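Local coordinates for protein putative sporulation-specific glycosylase YdhD (Bacillus subtilis subsp. subtilis str. 168, PDB 3CZ8) that probably hydrolyses glycosidic bonds during sporulation, this piece being the family 18 glycosyl hydrolase (TIM-barrel) domain of a longer protein that also carries LysM domains, at residues D128-T131 and G132-Q136; Q211-S214 and R215-I218; I59-T62 and W63-V67. The protein carries 1 engineered substitution. All blocks are in the same frame, centred on the assembly; numbering follows the deposited sequence. Where two conformers were deposited one is given.

Three local contacts illustrate how helices and turns of one TIM barrel are fixed by neighbours three to five residues apart. Contact 1 lies in the N-terminal half of helix 127-143, between strands 114-118 and 147-153, and its side chains meet mainly as ring and methyl groups in a buried layer. Contact 2 is a turn: 211-214 leads through a short 3-10 segment into strand 217-220, with aliphatic packing on one side and charged side chains reaching to neighbouring elements. Contact 3 closes helix 56-64 ahead of strand 68-77; more exposed and more polar, it mixes a Schellman ending with a carboxylate-amide bond. The contacts do not touch, their centres lying about 18 to 30 Å apart.

Contact 1 (D128-T131 and G132-Q136)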
loop_
_atom_site.group_PDB
_atom_site.type_symbol
_atom_site.label_atom_id
_atom_site.label_comp_id
_atom_site.label_asym_id
_atom_site.label_seq_id
_atom_site.Cartn_x
_atom_site.Cartn_y
_atom_site.Cartn_z
ATOM N N ASP A 128 0.992 2.165 -34.737
ATOM C CA ASP A 128 0.601 3.406 -35.380
ATOM C C ASP A 128 -0.864 3.732 -35.103
ATOM O O ASP A 128 -1.253 4.902 -35.080
ATOM C CB ASP A 128 0.907 3.343 -36.882
ATOM C CG ASP A 128 2.401 3.435 -37.176
ATOM O OD1 ASP A 128 2.800 3.232 -38.344
ATOM O OD2 ASP A 128 3.182 3.712 -36.236
ATOM N N LEU A 129 -1.663 2.696 -34.864
ATOM C CA LEU A 129 -3.071 2.862 -34.504
ATOM C C LEU A 129 -3.235 3.413 -33.096
ATOM O O LEU A 129 -4.179 4.162 -32.822
ATOM C CB LEU A 129 -3.827 1.537 -34.639
ATOM C CG LEU A 129 -3.898 0.913 -36.038
ATOM C CD1 LEU A 129 -4.467 -0.490 -35.951
ATOM C CD2 LEU A 129 -4.714 1.767 -37.009
ATOM N N PHE A 130 -2.315 3.028 -32.211
ATOM C CA PHE A 130 -2.282 3.536 -30.839
ATOM C C PHE A 130 -1.903 5.013 -30.834
ATOM O O PHE A 130 -2.551 5.806 -30.160
ATOM C CB PHE A 130 -1.321 2.711 -29.965
ATOM C CG PHE A 130 -1.388 3.034 -28.492
ATOM C CD1 PHE A 130 -0.241 2.982 -27.711
ATOM C CD2 PHE A 130 -2.590 3.391 -27.887
ATOM C CE1 PHE A 130 -0.288 3.270 -26.350
ATOM C CE2 PHE A 130 -2.640 3.697 -26.532
ATOM C CZ PHE A 130 -1.489 3.630 -25.764
ATOM N N THR A 131 -0.872 5.369 -31.600
ATOM C CA THR A 131 -0.456 6.762 -31.773
ATOM C C THR A 131 -1.590 7.627 -32.338
ATOM O O THR A 131 -1.841 8.729 -31.840
ATOM C CB THR A 131 0.792 6.860 -32.670
ATOM O OG1 THR A 131 1.807 5.992 -32.155
ATOM C CG2 THR A 131 1.336 8.292 -32.724
ATOM N N GLY A 132 -2.270 7.104 -33.358
ATOM C CA GLY A 132 -3.414 7.767 -33.979
ATOM C C GLY A 132 -4.570 7.994 -33.020
ATOM O O GLY A 132 -5.171 9.073 -33.014
ATOM N N PHE A 133 -4.874 6.981 -32.210
ATOM C CA PHE A 133 -5.891 7.096 -31.160
ATOM C C PHE A 133 -5.543 8.206 -30.166
ATOM O O PHE A 133 -6.415 8.972 -29.752
ATOM C CB PHE A 133 -6.076 5.756 -30.433
ATOM C CG PHE A 133 -6.726 5.880 -29.084
ATOM C CD1 PHE A 133 -8.093 6.110 -28.973
ATOM C CD2 PHE A 133 -5.966 5.789 -27.919
ATOM C CE1 PHE A 133 -8.689 6.250 -27.724
ATOM C CE2 PHE A 133 -6.558 5.925 -26.668
ATOM C CZ PHE A 133 -7.916 6.156 -26.571
ATOM N N LEU A 134 -4.267 8.276 -29.792
ATOM C CA LEU A 134 -3.774 9.262 -28.842
ATOM C C LEU A 134 -3.757 10.676 -29.418
ATOM O O LEU A 134 -3.954 11.645 -28.677
ATOM C CB LEU A 134 -2.385 8.879 -28.329
ATOM C CG LEU A 134 -2.288 7.634 -27.439
ATOM C CD1 LEU A 134 -0.851 7.264 -27.299
ATOM C CD2 LEU A 134 -2.932 7.815 -26.066
ATOM N N ARG A 135 -3.525 10.783 -30.728
ATOM C CA ARG A 135 -3.676 12.049 -31.451
ATOM C C ARG A 135 -5.134 12.504 -31.462
ATOM O O ARG A 135 -5.420 13.684 -31.263
ATOM C CB ARG A 135 -3.129 11.951 -32.885
ATOM C CG ARG A 135 -3.460 13.162 -33.776
ATOM C CD ARG A 135 -2.617 13.222 -35.037
ATOM N NE ARG A 135 -1.351 13.922 -34.815
ATOM C CZ ARG A 135 -0.153 13.344 -34.838
ATOM N NH1 ARG A 135 0.936 14.072 -34.618
ATOM N NH2 ARG A 135 -0.038 12.041 -35.079
ATOM N N GLN A 136 -6.051 11.566 -31.686
ATOM C CA GLN A 136 -7.473 11.877 -31.715
ATOM C C GLN A 136 -7.944 12.285 -30.316
ATOM O O GLN A 136 -8.800 13.158 -30.166
ATOM C CB GLN A 136 -8.281 10.686 -32.236
ATOM C CG GLN A 136 -9.577 11.102 -32.935
ATOM C CD GLN A 136 -10.610 9.992 -33.034
ATOM O OE1 GLN A 136 -11.773 10.193 -32.688
ATOM N NE2 GLN A 136 -10.193 8.820 -33.508
#
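The ring of Phe-130 receives a methyl group of Leu-134 on one face, a CH-pi contact formed one turn apart on helix 127-143, the helix of the beta-alpha-beta unit between barrel strands 114-118 and 147-153. Leu-134 CD1 stands 4.0 Å from the centroid of the Phe-130 ring and only 10° off its normal, so the methyl sits over the middle of the ring. Phe-133 meets the same ring obliquely, its CD2 lying 4.1 Å from Phe-130 CD2.

The first torsions bring the ring and the isobutyl group together. Phe-130 sends CG anti to its own N (chi1 -171°), whereas Leu-134 keeps CG beside its N (chi1 -68°); the isobutyl group thereby leans back one turn and lays a branch over the ring. Leu-134 CG also passes 3.3 Å from Phe-130 O, the same oxygen that accepts the backbone N-H of Leu-134. At Phe-133, the carbonyl oxygen of Phe-130 lies at the ring edge, near its plane.

Beneath the side chains runs regular alpha-helical bonding, with the N-H groups of Gly-132 through Arg-135 each given to the carbonyl four residues earlier. Farther out, Ile-150 of strand 147-153 touches both Phe-130 and Leu-134, joining the helix to the barrel wall. Leu-134 also meets Ile-171 and Val-174 of helix 168-174, while Phe-133 packs on Leu-99 and Val-100 of helix 93-110, so the neighbouring helices receive different side chains. The Phe-130 side chain is about 9 Å from that of Glu-120, the predicted proton donor. Thr-131 returns its hydroxyl to the preceding turn, where OG1 hydrogen-bonds Arg-127 O, and one turn on, Thr-131 O accepts the N-H of Arg-135 at 2.9 Å.

Contact 2 (Q211-S214 and R215-I218)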
loop_
_atom_site.group_PDB
_atom_site.type_symbol
_atom_site.label_atom_id
_atom_site.label_comp_id
_atom_site.label_asym_id
_atom_site.label_seq_id
_atom_site.Cartn_x
_atom_site.Cartn_y
_atom_site.Cartn_z
ATOM N N GLN A 211 14.051 11.480 -28.553
ATOM C CA GLN A 211 12.753 11.330 -29.199
ATOM C C GLN A 211 11.652 12.228 -28.639
ATOM O O GLN A 211 10.693 12.538 -29.343
ATOM C CB GLN A 211 12.308 9.864 -29.141
ATOM C CG GLN A 211 12.892 9.000 -30.247
ATOM C CD GLN A 211 12.594 7.532 -30.050
ATOM O OE1 GLN A 211 12.991 6.936 -29.049
ATOM N NE2 GLN A 211 11.890 6.936 -31.007
ATOM N N VAL A 212 11.784 12.632 -27.375
ATOM C CA VAL A 212 10.742 13.398 -26.669
ATOM C C VAL A 212 11.396 14.600 -25.965
ATOM O O VAL A 212 12.493 14.453 -25.438
ATOM C CB VAL A 212 10.015 12.514 -25.592
ATOM C CG1 VAL A 212 8.752 13.183 -25.086
ATOM C CG2 VAL A 212 9.660 11.126 -26.140
ATOM N N PRO A 213 10.741 15.788 -25.972
ATOM C CA PRO A 213 11.200 16.894 -25.120
ATOM C C PRO A 213 11.297 16.486 -23.654
ATOM O O PRO A 213 10.386 15.837 -23.128
ATOM C CB PRO A 213 10.120 17.965 -25.310
ATOM C CG PRO A 213 9.548 17.685 -26.633
ATOM C CD PRO A 213 9.586 16.192 -26.799
ATOM N N SER A 214 12.408 16.867 -23.020
ATOM C CA SER A 214 12.754 16.422 -21.669
ATOM C C SER A 214 11.757 16.812 -20.573
ATOM O O SER A 214 11.598 16.086 -19.589
ATOM C CB SER A 214 14.164 16.882 -21.309
ATOM O OG SER A 214 15.121 16.218 -22.128
ATOM N N ARG A 215 11.059 17.928 -20.762
ATOM C CA ARG A 215 10.081 18.394 -19.783
ATOM C C ARG A 215 8.760 17.609 -19.806
ATOM O O ARG A 215 7.883 17.840 -18.971
ATOM C CB ARG A 215 9.826 19.897 -19.950
ATOM C CG ARG A 215 8.885 20.267 -21.093
ATOM C CD ARG A 215 8.251 21.627 -20.845
ATOM N NE ARG A 215 6.832 21.612 -21.185
ATOM C CZ ARG A 215 5.846 21.489 -20.300
ATOM N NH1 ARG A 215 4.586 21.485 -20.711
ATOM N NH2 ARG A 215 6.113 21.382 -19.003
ATOM N N LYS A 216 8.616 16.703 -20.774
ATOM C CA LYS A 216 7.463 15.803 -20.849
ATOM C C LYS A 216 7.715 14.457 -20.153
ATOM O O LYS A 216 6.806 13.634 -20.055
ATOM C CB LYS A 216 7.106 15.514 -22.313
ATOM C CG LYS A 216 6.673 16.706 -23.139
ATOM C CD LYS A 216 6.042 16.222 -24.433
ATOM C CE LYS A 216 5.395 17.362 -25.183
ATOM N NZ LYS A 216 4.501 16.869 -26.258
ATOM N N ILE A 217 8.938 14.250 -19.673
ATOM C CA ILE A 217 9.379 12.937 -19.198
ATOM C C ILE A 217 9.322 12.801 -17.676
ATOM O O ILE A 217 9.982 13.548 -16.953
ATOM C CB ILE A 217 10.815 12.600 -19.702
ATOM C CG1 ILE A 217 10.890 12.677 -21.233
ATOM C CG2 ILE A 217 11.249 11.221 -19.217
ATOM C CD1 ILE A 217 12.310 12.605 -21.800
ATOM N N ILE A 218 8.543 11.828 -17.209
ATOM C CA ILE A 218 8.467 11.502 -15.791
ATOM C C ILE A 218 8.965 10.067 -15.625
ATOM O O ILE A 218 8.463 9.157 -16.282
ATOM C CB ILE A 218 7.018 11.674 -15.239
ATOM C CG1 ILE A 218 6.613 13.156 -15.193
ATOM C CG2 ILE A 218 6.873 11.075 -13.847
ATOM C CD1 ILE A 218 5.876 13.665 -16.414
#
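Val-212 and Lys-216 set their side chains at about a right angle, with a valine methyl against the aliphatic part of the lysine. Val-212 CG1 touches Lys-216 CB at 4.0 Å and Lys-216 CD at 4.1 Å, so the contact spreads along the methylene chain. Beyond CG that chain runs extended, carrying NZ to the carbonyl oxygens of Gly-172 and Val-175, both of which it hydrogen-bonds.

Ile-217 packs back on the turn. In one of its two modelled conformers, and so only tentatively, its CD1 methyl lies near Ser-214 CA and, more loosely, near the side chain of Val-212. Ile-209 and Leu-300 touch Ser-214 and Ile-217 and continue the packing beyond the turn.

Two backbone bonds fix the bend beneath these groups. Lys-216 N donates to Pro-213 O at 3.1 Å, and Ile-217 N donates to Ser-214 O at 3.2 Å; both donors stand above the plane of the carbonyl they meet, the second by 63°. At the guanidinium of Arg-215, NH2 hydrogen-bonds Tyr-177 OH. Backbone pairing of Lys-216 and Ile-218 with Met-178 then carries the chain alongside strand 177-181. Successive i to i+3 bonds of this kind are characteristic of a 3-10 turn, here leading from the helix 198-208 side into the parallel barrel strand 217-220.

Contact 3 (I59-T62 and W63-V67); sequences IETT and WQRRV
The indole of Trp-63 and the side chain of Ile-59 lie side by side and point the same way, with Ile-59 CG2 3.6 Å from Trp-63 NE1. Ile-59 O approaches the indole obliquely, while its backbone role is to accept the N-H of Trp-63. The indole N-H is committed elsewhere, to Gly-111 O. Around the guanidinium of Arg-65, Thr-61 O and Thr-62 CA lie at the edge, near its plane; a bend at chi3 folds the chain back, bringing NH1 to 3.7 Å from Thr-62 CA.

The carboxylate of Glu-60 and the amide of Gln-64, two further flat groups, stand with their planes 80° apart. Gln-64 NE2 donates to the anti lone pair of Glu-60 OE2 at 3.2 Å, and the 140° angle at the hydrogen shows a distinctly bent bond.

These pairs run along the C-terminal part of helix 56-64 and just past it, in the beta-alpha-beta unit between barrel strands 35-42 and 68-77, where the chain ends the helix in a Schellman motif. Arg-66 takes a positive phi of 64°, and two bonds reach back into the last turn: Arg-66 N to Trp-63 O at 3.0 Å, and a weak one from Val-67 N to Thr-62 O. Thr-62 O additionally accepts Arg-65 N at 3.1 Å. Another weak bond runs from Arg-65 N to Thr-61 O, so that one N-H is shared between two carbonyls.

Beyond the reversal, Val-67 CG1 rests 3.8 Å from Thr-62 CG2, a methyl-to-methyl contact, and Ile-36 of strand 35-42 touches both residues. The hydroxyl of Thr-62 bonds back to Ala-58 O, and that of Thr-61 to Ala-57 O. Pro-69, at the start of the next strand, touches Ile-59, Thr-62 and Trp-63, whereas Arg-66 packs on Gln-274 of the second subunit.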
loop_
_atom_site.group_PDB
_atom_site.type_symbol
_atom_site.label_atom_id
_atom_site.label_comp_id
_atom_site.label_asym_id
_atom_site.label_seq_id
_atom_site.Cartn_x
_atom_site.Cartn_y
_atom_site.Cartn_z
ATOM N N ILE A 59 -11.681 13.334 -6.181
ATOM C CA ILE A 59 -11.503 14.422 -7.150
ATOM C C ILE A 59 -11.531 15.785 -6.455
ATOM O O ILE A 59 -10.622 16.604 -6.652
ATOM C CB ILE A 59 -12.569 14.361 -8.280
ATOM C CG1 ILE A 59 -12.413 13.074 -9.088
ATOM C CG2 ILE A 59 -12.460 15.570 -9.218
ATOM C CD1 ILE A 59 -13.648 12.695 -9.895
ATOM N N GLU A 60 -12.553 15.995 -5.621
ATOM C CA GLU A 60 -12.764 17.249 -4.884
ATOM C C GLU A 60 -11.611 17.562 -3.926
ATOM O O GLU A 60 -11.171 18.710 -3.829
ATOM C CB GLU A 60 -14.094 17.193 -4.118
ATOM C CG GLU A 60 -14.567 18.538 -3.546
ATOM C CD GLU A 60 -15.714 18.402 -2.546
ATOM O OE1 GLU A 60 -16.683 17.659 -2.821
ATOM O OE2 GLU A 60 -15.649 19.049 -1.480
ATOM N N THR A 61 -11.123 16.527 -3.241
ATOM C CA THR A 61 -10.011 16.647 -2.296
ATOM C C THR A 61 -8.706 17.014 -3.006
ATOM O O THR A 61 -7.954 17.862 -2.522
ATOM C CB THR A 61 -9.829 15.340 -1.479
ATOM O OG1 THR A 61 -11.095 14.925 -0.950
ATOM C CG2 THR A 61 -8.844 15.530 -0.325
ATOM N N THR A 62 -8.460 16.384 -4.158
ATOM C CA THR A 62 -7.249 16.632 -4.952
ATOM C C THR A 62 -7.193 18.079 -5.453
ATOM O O THR A 62 -6.166 18.748 -5.306
ATOM C CB THR A 62 -7.113 15.636 -6.142
ATOM O OG1 THR A 62 -7.331 14.296 -5.683
ATOM C CG2 THR A 62 -5.731 15.715 -6.770
ATOM N N TRP A 63 -8.304 18.557 -6.019
ATOM C CA TRP A 63 -8.415 19.943 -6.489
ATOM C C TRP A 63 -8.117 20.962 -5.394
ATOM O O TRP A 63 -7.353 21.905 -5.615
ATOM C CB TRP A 63 -9.811 20.222 -7.051
ATOM C CG TRP A 63 -10.065 19.756 -8.463
ATOM C CD1 TRP A 63 -11.079 18.936 -8.879
ATOM C CD2 TRP A 63 -9.325 20.108 -9.644
ATOM N NE1 TRP A 63 -11.010 18.747 -10.241
ATOM C CE2 TRP A 63 -9.951 19.461 -10.736
ATOM C CE3 TRP A 63 -8.196 20.907 -9.888
ATOM C CZ2 TRP A 63 -9.479 19.576 -12.044
ATOM C CZ3 TRP A 63 -7.730 21.022 -11.198
ATOM C CH2 TRP A 63 -8.372 20.362 -12.254
ATOM N N GLN A 64 -8.708 20.747 -4.217
ATOM C CA GLN A 64 -8.524 21.616 -3.048
ATOM C C GLN A 64 -7.082 21.673 -2.543
ATOM O O GLN A 64 -6.683 22.646 -1.903
ATOM C CB GLN A 64 -9.462 21.190 -1.913
ATOM C CG GLN A 64 -10.915 21.617 -2.115
ATOM C CD GLN A 64 -11.908 20.766 -1.335
ATOM O OE1 GLN A 64 -11.526 19.878 -0.569
ATOM N NE2 GLN A 64 -13.194 21.034 -1.531
ATOM N N ARG A 65 -6.305 20.636 -2.850
ATOM C CA ARG A 65 -4.896 20.563 -2.465
ATOM C C ARG A 65 -3.953 21.184 -3.507
ATOM O O ARG A 65 -2.726 21.168 -3.335
ATOM C CB ARG A 65 -4.513 19.109 -2.171
ATOM C CG ARG A 65 -5.048 18.591 -0.830
ATOM C CD ARG A 65 -5.129 17.064 -0.759
ATOM N NE ARG A 65 -3.828 16.409 -0.905
ATOM C CZ ARG A 65 -3.469 15.665 -1.949
ATOM N NH1 ARG A 65 -4.313 15.467 -2.955
ATOM N NH2 ARG A 65 -2.263 15.113 -1.988
ATOM N N ARG A 66 -4.544 21.742 -4.569
ATOM C CA ARG A 66 -3.825 22.388 -5.689
ATOM C C ARG A 66 -2.941 21.409 -6.477
ATOM O O ARG A 66 -1.790 21.697 -6.817
ATOM C CB ARG A 66 -3.055 23.645 -5.240
ATOM C CG ARG A 66 -3.954 24.784 -4.756
ATOM C CD ARG A 66 -3.175 26.085 -4.578
ATOM N NE ARG A 66 -2.675 26.604 -5.853
ATOM C CZ ARG A 66 -1.950 27.711 -5.993
ATOM N NH1 ARG A 66 -1.548 28.087 -7.199
ATOM N NH2 ARG A 66 -1.623 28.445 -4.935
ATOM N N VAL A 67 -3.519 20.245 -6.757
ATOM C CA VAL A 67 -2.876 19.160 -7.488
ATOM C C VAL A 67 -3.925 18.707 -8.504
ATOM O O VAL A 67 -5.121 18.754 -8.206
ATOM C CB VAL A 67 -2.457 18.022 -6.498
ATOM C CG1 VAL A 67 -2.091 16.743 -7.210
ATOM C CG2 VAL A 67 -1.278 18.464 -5.630
#